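Local coordinates for protein polysialic acid O-acetyltransferase (Escherichia coli, PDB 3JQY) that transfers acetyl groups from acetyl-CoA to the O7 and O9 hydroxyls of capsular polysialic acid, acting as a left-handed beta-helical homotrimer, at residues G117-T122 with I140-D145; D123-T128 with N159-I164; M203-G208 with R216-A221. All coordinates share one frame; numbering follows the deposited sequence.

Overall arrangement
Running from the N terminus, the chain climbs a left-handed beta-helix whose parallel sheets form the walls of a prism. Contact 1 joins residues 117-122 to 140-145 and closes one turn, 119-121 lying beside 139-142 in one wall. Contact 2 starts just after the first segment of contact 1 but ends at 159-164, so the two loops cross; it closes a longer excursion on the adjacent wall. The two touch where Cys125 and Ala161 meet Ala143. Contact 3 follows in series, its centre about 22 Å from that of contact 1, and ties the last parallel strand of its sheet, 204-208, to the segment leading towards helix 233-245.

Contact 1 (G117-T122 with I140-D145); sequences GFEVVT and ILRASD
The carbonyl oxygen of Glu119 receives the N-H of Leu141 (N to O 2.8 Å) almost head-on, and the CA-H of Ile140 leans on the same oxygen. The ladder continues as Val121 N donates to Leu141 O at 3.0 Å, in a bond bent little from straight (169°), while Ala143 N reaches Val121 O from a direction tilted off the carbonyl plane. Strands 119-121 and 140-142 thus run parallel, their axes 4.8 Å apart at the closest, with their side chains in register.

On the face bearing Glu119, Val121, Ile140 and Arg142, like-directed side chains lie alongside one another. The Glu119 chain, extended beyond CG, lays its carboxylate along Ile140, OE2 coming 3.7 Å from CD1. Arg142 starts with CG opposite the backbone N (chi1 -167°) but folds at chi3, which brings its guanidinium alongside Val121, NH1 3.9 Å from CG2. Between Glu119 OE1 and Arg142 NH2, 4.5 Å apart, the opposite charges attract only at a distance, the oxygen lying well off the guanidinium plane; one water closes the gap, donating to OE1 and, with its O 3.0 Å from NH2, accepting in the guanidinium plane.

Val120 and Leu141 point to the buried face; there Leu141 crosses the ring of Phe118, which precedes the strand, CD1 to CE1 4.0 Å. Ala143 brings its methyl close to Val121 O.

Parallel stacking of successive turns is the hallmark of the left-handed beta-helix of hexapeptide-repeat transferases. Asp145, a probable acetyl-CoA site residue, is salt-bridged to Lys180 next to this wall. Strand 97-101 flanks 119-121 on one side and 176-178 flanks 139-142 on the other; Leu141 packs inward on strands 126-129 and 164-166, whereas Ile140 and Arg142 reach Tyr192 of a neighbouring subunit.

Contact 2 (D123-T128 with N159-I164); sequences DKCNVT and NWAKDI
Asn126 N gives its hydrogen to Asp163 OD1 (2.8 Å), meeting the oxygen from well above the carboxylate plane. Two backbone bonds follow, Ile164 N to Asn126 O and Thr128 N to Ile164 O, both 3.0 Å, setting Val127 beside Ile164 as a parallel pair. Within its own turn, Cys125 SG accepts a further hydrogen bond from Asp123 N.

Asp163 places CG opposite its own carbonyl carbon (chi1 -64°), which runs the carboxylate alongside Asn126 with the amide and carboxylate planes 43° apart. Asn126 OD1 and Asp163 OD2, both acceptors, stand 3.4 Å apart without a bond. Replacing Asp163 by an alanine would probably leave the Asn126 N-H without this acceptor and open a gap beside the Asn126 side chain.

The Ala161 methyl lies against the Asp123 carbonyl oxygen and, as an apolar contact, touches Cys125 SG (CB to SG 3.9 Å). Further along, Val127 CG2 meets Ile164 CB at 4.3 Å.

The chain returns here from a long excursion to the regular coil, entering strand 164-166. Strand 126-129 lies between this strand and 105-108, while Val127 and Ile164 both pack on Leu141 of strand 139-142 inside the left-handed beta-helix, whose parallel coil resumes here.

Contact 3 (M203-G208 with R216-A221); sequences MCAAAG and RNIIWA
With Asn217 in the left-handed region of backbone angles (phi 63°), the N-H of Ile218 turns to Met203 O, 3.0 Å from its N, in a bond nearly straight at hydrogen (171°) but coming from above the carbonyl plane. Met203 also sets its CB and CG against the carbonyl oxygen of Ile218, with CB 3.1 Å from Ile218 O.

Ile218 packs against the strand through its longer branch. Its CG1 sits between the backbone N and carbonyl carbon (chi1 61°), a setting that turns this branch back onto the strand: Ile218 CG1 lies 3.7 Å from Ala205 N, and Ile218 CD1 rests 3.6 Å from Cys204 C and near the Ala205 methyl. Ahead of Asn217, the Arg216 chain, extended from CG to NE, passes Cys204, its CG 4.1 Å from SG.

Met203 is packed beyond the contact by Leu242 and Thr243 of helix 233-245. Ile219 and Trp220 pair antiparallel with a strand of a neighbouring subunit, carrying the sheet across the interface. The arrangement is the C-terminal end of the left-handed beta-helix, where the chain leaves the parallel coil through the antiparallel strand 211-216 and enters the trimer contact, beside Lys215, which probably binds acetyl-CoA.

Contact 1 (G117-T122 with I140-D145)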
loop_
_atom_site.group_PDB
_atom_site.type_symbol
_atom_site.label_atom_id
_atom_site.label_comp_id
_atom_site.label_asym_id
_atom_site.label_seq_id
_atom_site.Cartn_x
_atom_site.Cartn_y
_atom_site.Cartn_z
ATOM N N GLY B 117 2.476 -12.335 2.891
ATOM C CA GLY B 117 3.049 -11.011 2.743
ATOM C C GLY B 117 3.668 -10.494 4.027
ATOM O O GLY B 117 4.123 -9.359 4.087
ATOM N N PHE B 118 3.685 -11.335 5.052
ATOM C CA PHE B 118 4.312 -11.002 6.334
ATOM C C PHE B 118 5.808 -10.753 6.161
ATOM O O PHE B 118 6.485 -11.509 5.461
ATOM C CB PHE B 118 4.079 -12.166 7.290
ATOM C CG PHE B 118 4.547 -11.926 8.700
ATOM C CD1 PHE B 118 4.013 -10.903 9.462
ATOM C CD2 PHE B 118 5.482 -12.776 9.281
ATOM C CE1 PHE B 118 4.421 -10.714 10.780
ATOM C CE2 PHE B 118 5.896 -12.593 10.588
ATOM C CZ PHE B 118 5.368 -11.560 11.338
ATOM N N GLU B 119 6.321 -9.687 6.780
ATOM C CA GLU B 119 7.766 -9.423 6.793
ATOM C C GLU B 119 8.206 -8.978 8.179
ATOM O O GLU B 119 7.560 -8.122 8.787
ATOM C CB GLU B 119 8.153 -8.301 5.817
ATOM C CG GLU B 119 7.576 -8.375 4.411
ATOM C CD GLU B 119 7.924 -7.136 3.588
ATOM O OE1 GLU B 119 8.909 -6.447 3.942
ATOM O OE2 GLU B 119 7.213 -6.845 2.593
ATOM N N VAL B 120 9.308 -9.540 8.673
ATOM C CA VAL B 120 9.946 -9.028 9.886
ATOM C C VAL B 120 11.358 -8.545 9.577
ATOM O O VAL B 120 12.140 -9.270 8.958
ATOM C CB VAL B 120 10.018 -10.088 11.000
ATOM C CG1 VAL B 120 10.803 -9.538 12.191
ATOM C CG2 VAL B 120 8.615 -10.502 11.427
ATOM N N VAL B 121 11.670 -7.321 10.008
ATOM C CA VAL B 121 12.989 -6.721 9.808
ATOM C C VAL B 121 13.593 -6.404 11.176
ATOM O O VAL B 121 12.953 -5.752 11.991
ATOM C CB VAL B 121 12.868 -5.393 9.027
ATOM C CG1 VAL B 121 14.246 -4.810 8.739
ATOM C CG2 VAL B 121 12.073 -5.593 7.744
ATOM N N THR B 122 14.826 -6.843 11.423
ATOM C CA THR B 122 15.467 -6.590 12.712
ATOM C C THR B 122 16.905 -6.104 12.559
ATOM O O THR B 122 17.458 -6.094 11.461
ATOM C CB THR B 122 15.532 -7.872 13.564
ATOM O OG1 THR B 122 16.267 -8.873 12.847
ATOM C CG2 THR B 122 14.141 -8.401 13.872
ATOM N N ILE B 140 3.896 -5.745 7.948
ATOM C CA ILE B 140 5.338 -5.586 8.098
ATOM C C ILE B 140 5.676 -5.122 9.509
ATOM O O ILE B 140 5.148 -4.123 9.984
ATOM C CB ILE B 140 5.900 -4.559 7.093
ATOM C CG1 ILE B 140 5.607 -5.003 5.656
ATOM C CG2 ILE B 140 7.401 -4.368 7.304
ATOM C CD1 ILE B 140 5.962 -3.956 4.608
ATOM N N LEU B 141 6.536 -5.871 10.189
ATOM C CA LEU B 141 7.059 -5.420 11.478
ATOM C C LEU B 141 8.498 -4.958 11.272
ATOM O O LEU B 141 9.406 -5.780 11.120
ATOM C CB LEU B 141 6.972 -6.539 12.522
ATOM C CG LEU B 141 5.608 -7.230 12.657
ATOM C CD1 LEU B 141 5.622 -8.310 13.748
ATOM C CD2 LEU B 141 4.498 -6.206 12.930
ATOM N N ARG B 142 8.698 -3.640 11.236
ATOM C CA ARG B 142 9.989 -3.070 10.844
ATOM C C ARG B 142 10.721 -2.461 12.038
ATOM O O ARG B 142 10.552 -1.283 12.342
ATOM C CB ARG B 142 9.799 -2.020 9.741
ATOM C CG ARG B 142 11.095 -1.606 9.048
ATOM C CD ARG B 142 10.874 -0.522 7.980
ATOM N NE ARG B 142 10.006 -0.968 6.888
ATOM C CZ ARG B 142 10.389 -1.763 5.892
ATOM N NH1 ARG B 142 11.638 -2.217 5.839
ATOM N NH2 ARG B 142 9.519 -2.109 4.947
ATOM N N ALA B 143 11.536 -3.269 12.713
ATOM C CA ALA B 143 12.199 -2.834 13.944
ATOM C C ALA B 143 13.506 -2.092 13.683
ATOM O O ALA B 143 14.113 -1.547 14.608
ATOM C CB ALA B 143 12.443 -4.021 14.861
ATOM N N SER B 144 13.943 -2.095 12.427
ATOM C CA SER B 144 15.148 -1.379 12.015
ATOM C C SER B 144 14.865 -0.530 10.779
ATOM O O SER B 144 14.148 -0.968 9.873
ATOM C CB SER B 144 16.269 -2.369 11.707
ATOM O OG SER B 144 17.353 -1.714 11.065
ATOM N N ASP B 145 15.437 0.674 10.735
ATOM C CA ASP B 145 15.230 1.601 9.615
ATOM C C ASP B 145 16.046 1.231 8.381
ATOM O O ASP B 145 15.737 1.670 7.270
ATOM C CB ASP B 145 15.598 3.036 10.013
ATOM C CG ASP B 145 14.545 3.702 10.875
ATOM O OD1 ASP B 145 13.504 3.074 11.174
ATOM O OD2 ASP B 145 14.762 4.876 11.249
HETATM O O HOH W 1 9.456 -3.913 2.532
#

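Contact 2 (D123-T128 with N159-I164)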
loop_
_atom_site.group_PDB
_atom_site.type_symbol
_atom_site.label_atom_id
_atom_site.label_comp_id
_atom_site.label_asym_id
_atom_site.label_seq_id
_atom_site.Cartn_x
_atom_site.Cartn_y
_atom_site.Cartn_z
ATOM N N ASP B 123 17.501 -5.712 13.681
ATOM C CA ASP B 123 18.935 -5.441 13.753
ATOM C C ASP B 123 19.336 -5.369 15.218
ATOM O O ASP B 123 19.135 -4.343 15.875
ATOM C CB ASP B 123 19.287 -4.136 13.034
ATOM C CG ASP B 123 20.784 -3.866 13.006
ATOM O OD1 ASP B 123 21.559 -4.694 13.528
ATOM O OD2 ASP B 123 21.186 -2.823 12.450
ATOM N N LYS B 124 19.878 -6.475 15.726
ATOM C CA LYS B 124 20.231 -6.601 17.138
ATOM C C LYS B 124 19.090 -6.108 18.014
ATOM O O LYS B 124 19.277 -5.277 18.906
ATOM C CB LYS B 124 21.521 -5.837 17.457
ATOM C CG LYS B 124 22.073 -6.134 18.850
ATOM C CD LYS B 124 23.498 -5.613 19.031
ATOM C CE LYS B 124 24.538 -6.721 18.867
ATOM N NZ LYS B 124 24.687 -7.212 17.465
ATOM N N CYS B 125 17.895 -6.620 17.748
ATOM C CA CYS B 125 16.732 -6.248 18.537
ATOM C C CYS B 125 15.699 -7.370 18.526
ATOM O O CYS B 125 15.944 -8.446 17.985
ATOM C CB CYS B 125 16.125 -4.927 18.052
ATOM S SG CYS B 125 15.420 -4.983 16.395
ATOM N N ASN B 126 14.549 -7.127 19.137
ATOM C CA ASN B 126 13.584 -8.202 19.337
ATOM C C ASN B 126 12.245 -7.862 18.727
ATOM O O ASN B 126 11.778 -6.734 18.838
ATOM C CB ASN B 126 13.410 -8.478 20.827
ATOM C CG ASN B 126 14.727 -8.796 21.514
ATOM O OD1 ASN B 126 14.978 -8.356 22.637
ATOM N ND2 ASN B 126 15.580 -9.550 20.832
ATOM N N VAL B 127 11.633 -8.839 18.071
ATOM C CA VAL B 127 10.264 -8.686 17.615
ATOM C C VAL B 127 9.476 -9.855 18.177
ATOM O O VAL B 127 9.859 -11.004 18.004
ATOM C CB VAL B 127 10.164 -8.646 16.080
ATOM C CG1 VAL B 127 8.710 -8.678 15.654
ATOM C CG2 VAL B 127 10.857 -7.387 15.538
ATOM N N THR B 128 8.393 -9.551 18.885
ATOM C CA THR B 128 7.623 -10.570 19.584
ATOM C C THR B 128 6.146 -10.429 19.251
ATOM O O THR B 128 5.605 -9.319 19.243
ATOM C CB THR B 128 7.780 -10.423 21.105
ATOM O OG1 THR B 128 9.134 -10.718 21.473
ATOM C CG2 THR B 128 6.840 -11.373 21.827
ATOM N N ASN B 159 18.559 6.935 15.210
ATOM C CA ASN B 159 17.496 6.005 14.827
ATOM C C ASN B 159 17.926 4.558 15.006
ATOM O O ASN B 159 17.727 3.725 14.117
ATOM C CB ASN B 159 17.038 6.237 13.382
ATOM C CG ASN B 159 18.082 5.817 12.366
ATOM O OD1 ASN B 159 19.285 5.843 12.644
ATOM N ND2 ASN B 159 17.628 5.420 11.181
ATOM N N TRP B 160 18.534 4.262 16.151
ATOM C CA TRP B 160 18.890 2.889 16.488
ATOM C C TRP B 160 17.642 2.000 16.459
ATOM O O TRP B 160 16.542 2.445 16.782
ATOM C CB TRP B 160 19.543 2.827 17.873
ATOM C CG TRP B 160 20.892 3.503 17.953
ATOM C CD1 TRP B 160 21.183 4.691 18.565
ATOM C CD2 TRP B 160 22.130 3.018 17.414
ATOM N NE1 TRP B 160 22.524 4.977 18.432
ATOM C CE2 TRP B 160 23.124 3.967 17.729
ATOM C CE3 TRP B 160 22.490 1.879 16.686
ATOM C CZ2 TRP B 160 24.456 3.808 17.346
ATOM C CZ3 TRP B 160 23.814 1.720 16.309
ATOM C CH2 TRP B 160 24.781 2.681 16.639
ATOM N N ALA B 161 17.819 0.743 16.066
ATOM C CA ALA B 161 16.718 -0.216 16.081
ATOM C C ALA B 161 16.136 -0.328 17.482
ATOM O O ALA B 161 16.862 -0.202 18.477
ATOM C CB ALA B 161 17.190 -1.578 15.590
ATOM N N LYS B 162 14.829 -0.575 17.554
ATOM C CA LYS B 162 14.117 -0.709 18.827
ATOM C C LYS B 162 13.062 -1.816 18.729
ATOM O O LYS B 162 12.423 -1.979 17.686
ATOM C CB LYS B 162 13.464 0.612 19.224
ATOM C CG LYS B 162 14.463 1.753 19.428
ATOM C CD LYS B 162 13.808 2.964 20.078
ATOM C CE LYS B 162 14.832 4.064 20.341
ATOM N NZ LYS B 162 16.063 3.538 21.003
ATOM N N ASP B 163 12.887 -2.563 19.817
ATOM C CA ASP B 163 12.004 -3.733 19.834
ATOM C C ASP B 163 10.557 -3.429 19.440
ATOM O O ASP B 163 10.018 -2.367 19.750
ATOM C CB ASP B 163 11.966 -4.370 21.232
ATOM C CG ASP B 163 13.310 -4.918 21.680
ATOM O OD1 ASP B 163 14.276 -4.943 20.893
ATOM O OD2 ASP B 163 13.391 -5.335 22.852
ATOM N N ILE B 164 9.919 -4.398 18.791
ATOM C CA ILE B 164 8.478 -4.347 18.574
ATOM C C ILE B 164 7.838 -5.464 19.385
ATOM O O ILE B 164 8.284 -6.605 19.340
ATOM C CB ILE B 164 8.113 -4.518 17.080
ATOM C CG1 ILE B 164 8.601 -3.304 16.290
ATOM C CG2 ILE B 164 6.613 -4.667 16.920
ATOM C CD1 ILE B 164 8.654 -3.504 14.792
#

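Contact 3 (M203-G208 with R216-A221)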
loop_
_atom_site.group_PDB
_atom_site.type_symbol
_atom_site.label_atom_id
_atom_site.label_comp_id
_atom_site.label_asym_id
_atom_site.label_seq_id
_atom_site.Cartn_x
_atom_site.Cartn_y
_atom_site.Cartn_z
ATOM N N MET B 203 -6.650 -2.815 24.662
ATOM C CA MET B 203 -8.078 -2.613 24.418
ATOM C C MET B 203 -8.413 -1.299 23.705
ATOM O O MET B 203 -9.379 -0.621 24.048
ATOM C CB MET B 203 -8.868 -2.771 25.722
ATOM C CG MET B 203 -8.886 -4.222 26.214
ATOM S SD MET B 203 -9.656 -4.468 27.835
ATOM C CE MET B 203 -8.422 -3.707 28.890
ATOM N N CYS B 204 -7.613 -0.960 22.696
ATOM C CA CYS B 204 -7.856 0.224 21.870
ATOM C C CYS B 204 -7.830 -0.154 20.404
ATOM O O CYS B 204 -7.153 -1.101 20.026
ATOM C CB CYS B 204 -6.763 1.265 22.082
ATOM S SG CYS B 204 -6.766 2.070 23.685
ATOM N N ALA B 205 -8.554 0.603 19.585
ATOM C CA ALA B 205 -8.430 0.498 18.138
ATOM C C ALA B 205 -7.662 1.719 17.637
ATOM O O ALA B 205 -7.954 2.849 18.036
ATOM C CB ALA B 205 -9.799 0.428 17.487
ATOM N N ALA B 206 -6.667 1.484 16.783
ATOM C CA ALA B 206 -5.868 2.558 16.205
ATOM C C ALA B 206 -5.856 2.421 14.689
ATOM O O ALA B 206 -5.904 1.306 14.165
ATOM C CB ALA B 206 -4.450 2.501 16.738
ATOM N N ALA B 207 -5.773 3.548 13.994
ATOM C CA ALA B 207 -5.699 3.552 12.540
ATOM C C ALA B 207 -5.120 4.866 12.029
ATOM O O ALA B 207 -5.120 5.871 12.740
ATOM C CB ALA B 207 -7.087 3.298 11.917
ATOM N N GLY B 208 -4.633 4.850 10.789
ATOM C CA GLY B 208 -4.093 6.045 10.165
ATOM C C GLY B 208 -2.627 5.928 9.790
ATOM O O GLY B 208 -1.959 4.943 10.118
ATOM N N ARG B 216 -11.435 3.700 22.294
ATOM C CA ARG B 216 -10.912 3.096 23.507
ATOM C C ARG B 216 -11.954 2.150 24.081
ATOM O O ARG B 216 -13.111 2.167 23.666
ATOM C CB ARG B 216 -10.543 4.175 24.530
ATOM C CG ARG B 216 -9.434 5.106 24.064
ATOM C CD ARG B 216 -9.171 6.212 25.075
ATOM N NE ARG B 216 -8.135 7.133 24.614
ATOM C CZ ARG B 216 -6.831 6.941 24.795
ATOM N NH1 ARG B 216 -6.400 5.858 25.429
ATOM N NH2 ARG B 216 -5.960 7.832 24.341
ATOM N N ASN B 217 -11.532 1.309 25.016
ATOM C CA ASN B 217 -12.443 0.399 25.697
ATOM C C ASN B 217 -13.075 -0.611 24.752
ATOM O O ASN B 217 -14.275 -0.860 24.825
ATOM C CB ASN B 217 -13.543 1.188 26.407
ATOM C CG ASN B 217 -12.997 2.162 27.437
ATOM O OD1 ASN B 217 -13.461 3.298 27.548
ATOM N ND2 ASN B 217 -12.002 1.722 28.190
ATOM N N ILE B 218 -12.271 -1.199 23.870
ATOM C CA ILE B 218 -12.785 -2.206 22.946
ATOM C C ILE B 218 -12.005 -3.513 23.008
ATOM O O ILE B 218 -10.909 -3.576 23.568
ATOM C CB ILE B 218 -12.787 -1.695 21.480
ATOM C CG1 ILE B 218 -11.366 -1.350 21.019
ATOM C CG2 ILE B 218 -13.680 -0.484 21.343
ATOM C CD1 ILE B 218 -10.612 -2.507 20.406
ATOM N N ILE B 219 -12.590 -4.551 22.420
ATOM C CA ILE B 219 -11.946 -5.847 22.255
ATOM C C ILE B 219 -12.582 -6.508 21.031
ATOM O O ILE B 219 -13.726 -6.208 20.689
ATOM C CB ILE B 219 -12.110 -6.730 23.512
ATOM C CG1 ILE B 219 -11.085 -7.867 23.509
ATOM C CG2 ILE B 219 -13.538 -7.275 23.624
ATOM C CD1 ILE B 219 -10.969 -8.594 24.843
ATOM N N TRP B 220 -11.840 -7.391 20.369
ATOM C CA TRP B 220 -12.295 -8.016 19.121
ATOM C C TRP B 220 -12.494 -9.514 19.303
ATOM O O TRP B 220 -12.061 -10.087 20.301
ATOM C CB TRP B 220 -11.252 -7.785 18.022
ATOM C CG TRP B 220 -9.935 -8.414 18.381
ATOM C CD1 TRP B 220 -8.989 -7.907 19.224
ATOM C CD2 TRP B 220 -9.444 -9.690 17.945
ATOM N NE1 TRP B 220 -7.930 -8.781 19.332
ATOM C CE2 TRP B 220 -8.185 -9.884 18.557
ATOM C CE3 TRP B 220 -9.938 -10.679 17.083
ATOM C CZ2 TRP B 220 -7.411 -11.027 18.334
ATOM C CZ3 TRP B 220 -9.168 -11.824 16.870
ATOM C CH2 TRP B 220 -7.924 -11.986 17.494
ATOM N N ALA B 221 -13.144 -10.148 18.330
ATOM C CA ALA B 221 -13.231 -11.604 18.295
ATOM C C ALA B 221 -13.105 -12.103 16.863
ATOM O O ALA B 221 -13.341 -11.357 15.908
ATOM C CB ALA B 221 -14.540 -12.086 18.919
#